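Local coordinates for CRISPR protein (PDB 4MJK), which probably serves as the Cas5 subunit of an archaeal type I-A CRISPR Cascade, the complex that carries guide RNA in antiviral defence, at residues P26-G38 with I69-S82. Residues are numbered along the deposited sequence; the frame is centred on the assembly and turned at random.
Sequences PSFYYPPPTTFLG and IGWKALNCTPLRYS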
loop_
_atom_site.group_PDB
_atom_site.type_symbol
_atom_site.label_atom_id
_atom_site.label_comp_id
_atom_site.label_asym_id
_atom_site.label_seq_id
_atom_site.Cartn_x
_atom_site.Cartn_y
_atom_site.Cartn_z
ATOM N N PRO A 26 -0.291 -19.376 -2.433
ATOM C CA PRO A 26 -0.996 -18.552 -3.434
ATOM C C PRO A 26 -1.055 -17.069 -3.069
ATOM O O PRO A 26 -1.500 -16.248 -3.882
ATOM C CB PRO A 26 -2.404 -19.163 -3.468
ATOM C CG PRO A 26 -2.579 -19.757 -2.108
ATOM C CD PRO A 26 -1.210 -20.239 -1.669
ATOM N N SER A 27 -0.645 -16.747 -1.843
ATOM C CA SER A 27 -0.458 -15.362 -1.402
ATOM C C SER A 27 0.633 -15.364 -0.325
ATOM O O SER A 27 1.004 -16.427 0.188
ATOM C CB SER A 27 -1.755 -14.793 -0.850
ATOM O OG SER A 27 -2.210 -15.573 0.240
ATOM N N PHE A 28 1.162 -14.192 0.002
ATOM C CA PHE A 28 2.343 -14.129 0.864
ATOM C C PHE A 28 2.146 -13.137 1.995
ATOM O O PHE A 28 1.834 -11.976 1.754
ATOM C CB PHE A 28 3.571 -13.673 0.073
ATOM C CG PHE A 28 4.063 -14.659 -0.945
ATOM C CD1 PHE A 28 4.341 -15.969 -0.593
ATOM C CD2 PHE A 28 4.266 -14.261 -2.266
ATOM C CE1 PHE A 28 4.800 -16.879 -1.542
ATOM C CE2 PHE A 28 4.722 -15.158 -3.217
ATOM C CZ PHE A 28 4.991 -16.466 -2.856
ATOM N N TYR A 29 2.361 -13.576 3.226
ATOM C CA TYR A 29 2.463 -12.619 4.329
ATOM C C TYR A 29 3.743 -11.777 4.168
ATOM O O TYR A 29 3.744 -10.566 4.442
ATOM C CB TYR A 29 2.468 -13.342 5.680
ATOM C CG TYR A 29 1.143 -13.954 6.083
ATOM C CD1 TYR A 29 0.132 -13.172 6.637
ATOM C CD2 TYR A 29 0.911 -15.320 5.941
ATOM C CE1 TYR A 29 -1.084 -13.735 7.025
ATOM C CE2 TYR A 29 -0.302 -15.894 6.335
ATOM C CZ TYR A 29 -1.290 -15.093 6.871
ATOM O OH TYR A 29 -2.489 -15.638 7.262
ATOM N N TYR A 30 4.830 -12.406 3.706
ATOM C CA TYR A 30 6.113 -11.700 3.587
ATOM C C TYR A 30 6.779 -11.860 2.232
ATOM O O TYR A 30 6.524 -12.819 1.523
ATOM C CB TYR A 30 7.103 -12.199 4.646
ATOM C CG TYR A 30 6.716 -11.837 6.045
ATOM C CD1 TYR A 30 6.886 -10.537 6.510
ATOM C CD2 TYR A 30 6.175 -12.791 6.909
ATOM C CE1 TYR A 30 6.523 -10.190 7.796
ATOM C CE2 TYR A 30 5.813 -12.454 8.197
ATOM C CZ TYR A 30 5.997 -11.141 8.638
ATOM O OH TYR A 30 5.641 -10.771 9.925
ATOM N N PRO A 31 7.688 -10.936 1.883
ATOM C CA PRO A 31 8.443 -11.135 0.642
ATOM C C PRO A 31 9.205 -12.455 0.706
ATOM O O PRO A 31 9.882 -12.714 1.702
ATOM C CB PRO A 31 9.444 -9.970 0.651
ATOM C CG PRO A 31 8.790 -8.924 1.482
ATOM C CD PRO A 31 8.093 -9.703 2.581
ATOM N N PRO A 32 9.083 -13.287 -0.334
ATOM C CA PRO A 32 9.832 -14.553 -0.353
ATOM C C PRO A 32 11.341 -14.338 -0.258
ATOM O O PRO A 32 11.852 -13.303 -0.692
ATOM C CB PRO A 32 9.460 -15.161 -1.710
ATOM C CG PRO A 32 8.084 -14.569 -2.009
ATOM C CD PRO A 32 8.170 -13.154 -1.491
ATOM N N PRO A 33 12.056 -15.307 0.329
ATOM C CA PRO A 33 13.512 -15.162 0.450
ATOM C C PRO A 33 14.236 -15.101 -0.907
ATOM O O PRO A 33 15.253 -14.423 -0.994
ATOM C CB PRO A 33 13.936 -16.398 1.274
ATOM C CG PRO A 33 12.810 -17.364 1.151
ATOM C CD PRO A 33 11.557 -16.519 0.999
ATOM N N THR A 34 13.736 -15.766 -1.946
ATOM C CA THR A 34 14.390 -15.596 -3.248
ATOM C C THR A 34 14.148 -14.191 -3.797
ATOM O O THR A 34 14.945 -13.682 -4.591
ATOM C CB THR A 34 13.978 -16.634 -4.296
ATOM O OG1 THR A 34 12.549 -16.692 -4.397
ATOM C CG2 THR A 34 14.514 -18.018 -3.913
ATOM N N THR A 35 13.046 -13.571 -3.372
ATOM C CA THR A 35 12.749 -12.199 -3.784
ATOM C C THR A 35 13.735 -11.220 -3.142
ATOM O O THR A 35 14.261 -10.320 -3.808
ATOM C CB THR A 35 11.281 -11.820 -3.484
ATOM O OG1 THR A 35 10.412 -12.699 -4.219
ATOM C CG2 THR A 35 10.983 -10.382 -3.900
ATOM N N PHE A 36 13.997 -11.410 -1.852
ATOM C CA PHE A 36 14.992 -10.617 -1.151
ATOM C C PHE A 36 16.369 -10.838 -1.759
ATOM O O PHE A 36 17.117 -9.882 -1.978
ATOM C CB PHE A 36 15.043 -10.977 0.336
ATOM C CG PHE A 36 15.988 -10.121 1.113
ATOM C CD1 PHE A 36 15.553 -8.929 1.685
ATOM C CD2 PHE A 36 17.324 -10.467 1.230
ATOM C CE1 PHE A 36 16.423 -8.121 2.384
ATOM C CE2 PHE A 36 18.199 -9.660 1.932
ATOM C CZ PHE A 36 17.756 -8.485 2.504
ATOM N N LEU A 37 16.711 -12.100 -2.028
ATOM C CA LEU A 37 18.002 -12.408 -2.657
ATOM C C LEU A 37 18.115 -11.810 -4.060
ATOM O O LEU A 37 19.184 -11.373 -4.455
ATOM C CB LEU A 37 18.260 -13.920 -2.706
ATOM C CG LEU A 37 18.594 -14.560 -1.355
ATOM C CD1 LEU A 37 18.671 -16.063 -1.481
ATOM C CD2 LEU A 37 19.899 -13.997 -0.763
ATOM N N GLY A 38 17.021 -11.815 -4.817
ATOM C CA GLY A 38 17.016 -11.203 -6.140
ATOM C C GLY A 38 17.299 -9.710 -6.070
ATOM O O GLY A 38 17.919 -9.144 -6.968
ATOM N N ILE A 69 18.552 -17.696 6.009
ATOM C CA ILE A 69 17.863 -16.437 5.781
ATOM C C ILE A 69 16.551 -16.458 6.525
ATOM O O ILE A 69 15.705 -17.316 6.276
ATOM C CB ILE A 69 17.628 -16.147 4.284
ATOM C CG1 ILE A 69 16.817 -14.849 4.124
ATOM C CG2 ILE A 69 16.928 -17.311 3.605
ATOM C CD1 ILE A 69 16.754 -14.339 2.673
ATOM N N GLY A 70 16.411 -15.537 7.471
ATOM C CA GLY A 70 15.205 -15.405 8.279
ATOM C C GLY A 70 14.856 -13.933 8.405
ATOM O O GLY A 70 15.683 -13.069 8.104
ATOM N N TRP A 71 13.642 -13.638 8.856
ATOM C CA TRP A 71 13.195 -12.262 8.944
ATOM C C TRP A 71 12.092 -12.162 9.973
ATOM O O TRP A 71 11.482 -13.168 10.343
ATOM C CB TRP A 71 12.680 -11.766 7.583
ATOM C CG TRP A 71 11.571 -12.627 7.029
ATOM C CD1 TRP A 71 10.223 -12.422 7.160
ATOM C CD2 TRP A 71 11.721 -13.851 6.298
ATOM N NE1 TRP A 71 9.529 -13.439 6.541
ATOM C CE2 TRP A 71 10.432 -14.331 6.011
ATOM C CE3 TRP A 71 12.832 -14.583 5.858
ATOM C CZ2 TRP A 71 10.213 -15.495 5.287
ATOM C CZ3 TRP A 71 12.612 -15.750 5.137
ATOM C CH2 TRP A 71 11.313 -16.196 4.866
ATOM N N LYS A 72 11.861 -10.938 10.444
ATOM C CA LYS A 72 10.786 -10.655 11.378
ATOM C C LYS A 72 10.353 -9.202 11.249
ATOM O O LYS A 72 11.158 -8.331 10.899
ATOM C CB LYS A 72 11.218 -10.945 12.820
ATOM C CG LYS A 72 12.304 -10.025 13.320
ATOM C CD LYS A 72 12.844 -10.470 14.669
ATOM C CE LYS A 72 13.991 -9.563 15.108
ATOM N NZ LYS A 72 14.594 -9.961 16.441
ATOM N N ALA A 73 9.080 -8.951 11.527
ATOM C CA ALA A 73 8.539 -7.599 11.505
ATOM C C ALA A 73 9.049 -6.907 12.753
ATOM O O ALA A 73 9.199 -7.552 13.776
ATOM C CB ALA A 73 7.006 -7.633 11.497
ATOM N N LEU A 74 9.345 -5.612 12.654
ATOM C CA LEU A 74 9.748 -4.822 13.807
ATOM C C LEU A 74 8.574 -4.016 14.340
ATOM O O LEU A 74 8.493 -3.746 15.534
ATOM C CB LEU A 74 10.911 -3.881 13.435
ATOM C CG LEU A 74 12.155 -4.629 12.917
ATOM C CD1 LEU A 74 13.251 -3.680 12.420
ATOM C CD2 LEU A 74 12.689 -5.553 13.991
ATOM N N ASN A 75 7.652 -3.634 13.467
ATOM C CA ASN A 75 6.589 -2.726 13.891
ATOM C C ASN A 75 5.353 -2.807 13.007
ATOM O O ASN A 75 4.600 -1.847 12.894
ATOM C CB ASN A 75 7.099 -1.285 13.859
ATOM C CG ASN A 75 7.318 -0.797 12.446
ATOM O OD1 ASN A 75 7.449 -1.604 11.523
ATOM N ND2 ASN A 75 7.318 0.514 12.254
ATOM N N CYS A 76 5.144 -3.942 12.358
ATOM C CA CYS A 76 4.075 -4.005 11.375
ATOM C C CYS A 76 3.466 -5.393 11.289
ATOM O O CYS A 76 4.015 -6.377 11.809
ATOM C CB CYS A 76 4.574 -3.539 9.994
ATOM S SG CYS A 76 5.855 -4.589 9.237
ATOM N N THR A 77 2.312 -5.452 10.638
ATOM C CA THR A 77 1.594 -6.700 10.462
ATOM C C THR A 77 1.107 -6.733 8.995
ATOM O O THR A 77 0.603 -5.729 8.467
ATOM C CB THR A 77 0.423 -6.798 11.485
ATOM O OG1 THR A 77 -0.038 -8.159 11.595
ATOM C CG2 THR A 77 -0.721 -5.923 11.059
ATOM N N PRO A 78 1.289 -7.869 8.314
ATOM C CA PRO A 78 0.914 -7.921 6.888
ATOM C C PRO A 78 -0.590 -8.007 6.691
ATOM O O PRO A 78 -1.306 -8.589 7.511
ATOM C CB PRO A 78 1.566 -9.214 6.389
ATOM C CG PRO A 78 2.525 -9.652 7.524
ATOM C CD PRO A 78 1.919 -9.116 8.773
ATOM N N LEU A 79 -1.080 -7.428 5.607
ATOM C CA LEU A 79 -2.494 -7.540 5.292
ATOM C C LEU A 79 -2.556 -7.933 3.826
ATOM O O LEU A 79 -2.342 -7.103 2.955
ATOM C CB LEU A 79 -3.203 -6.197 5.545
ATOM C CG LEU A 79 -4.695 -6.134 5.221
ATOM C CD1 LEU A 79 -5.487 -7.043 6.149
ATOM C CD2 LEU A 79 -5.218 -4.681 5.304
ATOM N N ARG A 80 -2.789 -9.213 3.560
ATOM C CA ARG A 80 -2.754 -9.707 2.191
ATOM C C ARG A 80 -3.986 -9.201 1.456
ATOM O O ARG A 80 -5.041 -9.017 2.064
ATOM C CB ARG A 80 -2.718 -11.232 2.177
ATOM C CG ARG A 80 -1.529 -11.815 2.918
ATOM C CD ARG A 80 -1.707 -13.308 3.100
ATOM N NE ARG A 80 -2.890 -13.603 3.898
ATOM C CZ ARG A 80 -3.468 -14.798 3.962
ATOM N NH1 ARG A 80 -2.967 -15.818 3.267
ATOM N NH2 ARG A 80 -4.551 -14.973 4.710
ATOM N N TYR A 81 -3.873 -8.971 0.154
ATOM C CA TYR A 81 -5.067 -8.539 -0.564
ATOM C C TYR A 81 -6.111 -9.648 -0.553
ATOM O O TYR A 81 -7.310 -9.395 -0.663
ATOM C CB TYR A 81 -4.752 -8.041 -1.974
ATOM C CG TYR A 81 -4.757 -6.529 -2.040
ATOM C CD1 TYR A 81 -3.584 -5.808 -1.890
ATOM C CD2 TYR A 81 -5.948 -5.822 -2.213
ATOM C CE1 TYR A 81 -3.586 -4.425 -1.930
ATOM C CE2 TYR A 81 -5.963 -4.428 -2.254
ATOM C CZ TYR A 81 -4.776 -3.742 -2.108
ATOM O OH TYR A 81 -4.753 -2.368 -2.156
ATOM N N SER A 82 -5.663 -10.886 -0.376
ATOM C CA SER A 82 -6.629 -11.968 -0.223
ATOM C C SER A 82 -7.453 -11.781 1.059
ATOM O O SER A 82 -8.649 -12.071 1.057
ATOM C CB SER A 82 -5.971 -13.358 -0.313
ATOM O OG SER A 82 -5.283 -13.698 0.871
HETATM O O HOH W 1 4.106 -9.150 11.513
#
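Arg80 lays its guanidinium over one face of the Tyr29 ring, planes 15° apart and centres 4.2 Å apart, an off-centre cation-pi stack. A bend at chi3 (-62°) folds the chain along the ring, where Arg80 CD sits over the middle of the face, 4.0 Å from the centroid of the Tyr29 ring. Arg80 NH1 gives Ser27 OG a weak, bent hydrogen bond of 3.1 Å, while NH2 makes a salt bridge with Asp83. Replacing the arginine by an alanine is likely to leave Asp83 without its cationic mate and the Tyr29 face without its flat cover.

Tyr30 is sandwiched: Pro78 CG rests on one face, 4.2 Å from the ring centroid, and the edge of Trp71 meets the other in an offset edge-to-face pair, planes at 67°. Here Trp71 NE1 comes within 3.3 Å of Tyr30 CG. The buried hydroxyl of Tyr30 is hydrogen-bonded to Pro231 O and receives a hydrogen bond from a water that also donates to Cys76 O. Farther along, Trp71 CH2 touches Pro33 CD at 3.9 Å, and Ile69 CD1 reaches Pro33 CB (3.8 Å), with Phe36 and Leu37 beside it.

The proline-rich loop and the start of helix 33-46 thus pack along strands 66-73 and 76-80, which belong to two different antiparallel sheets. The first turns of this helix join an edge strand of the six-stranded sheet in this Cas5 fold of the RAMP superfamily.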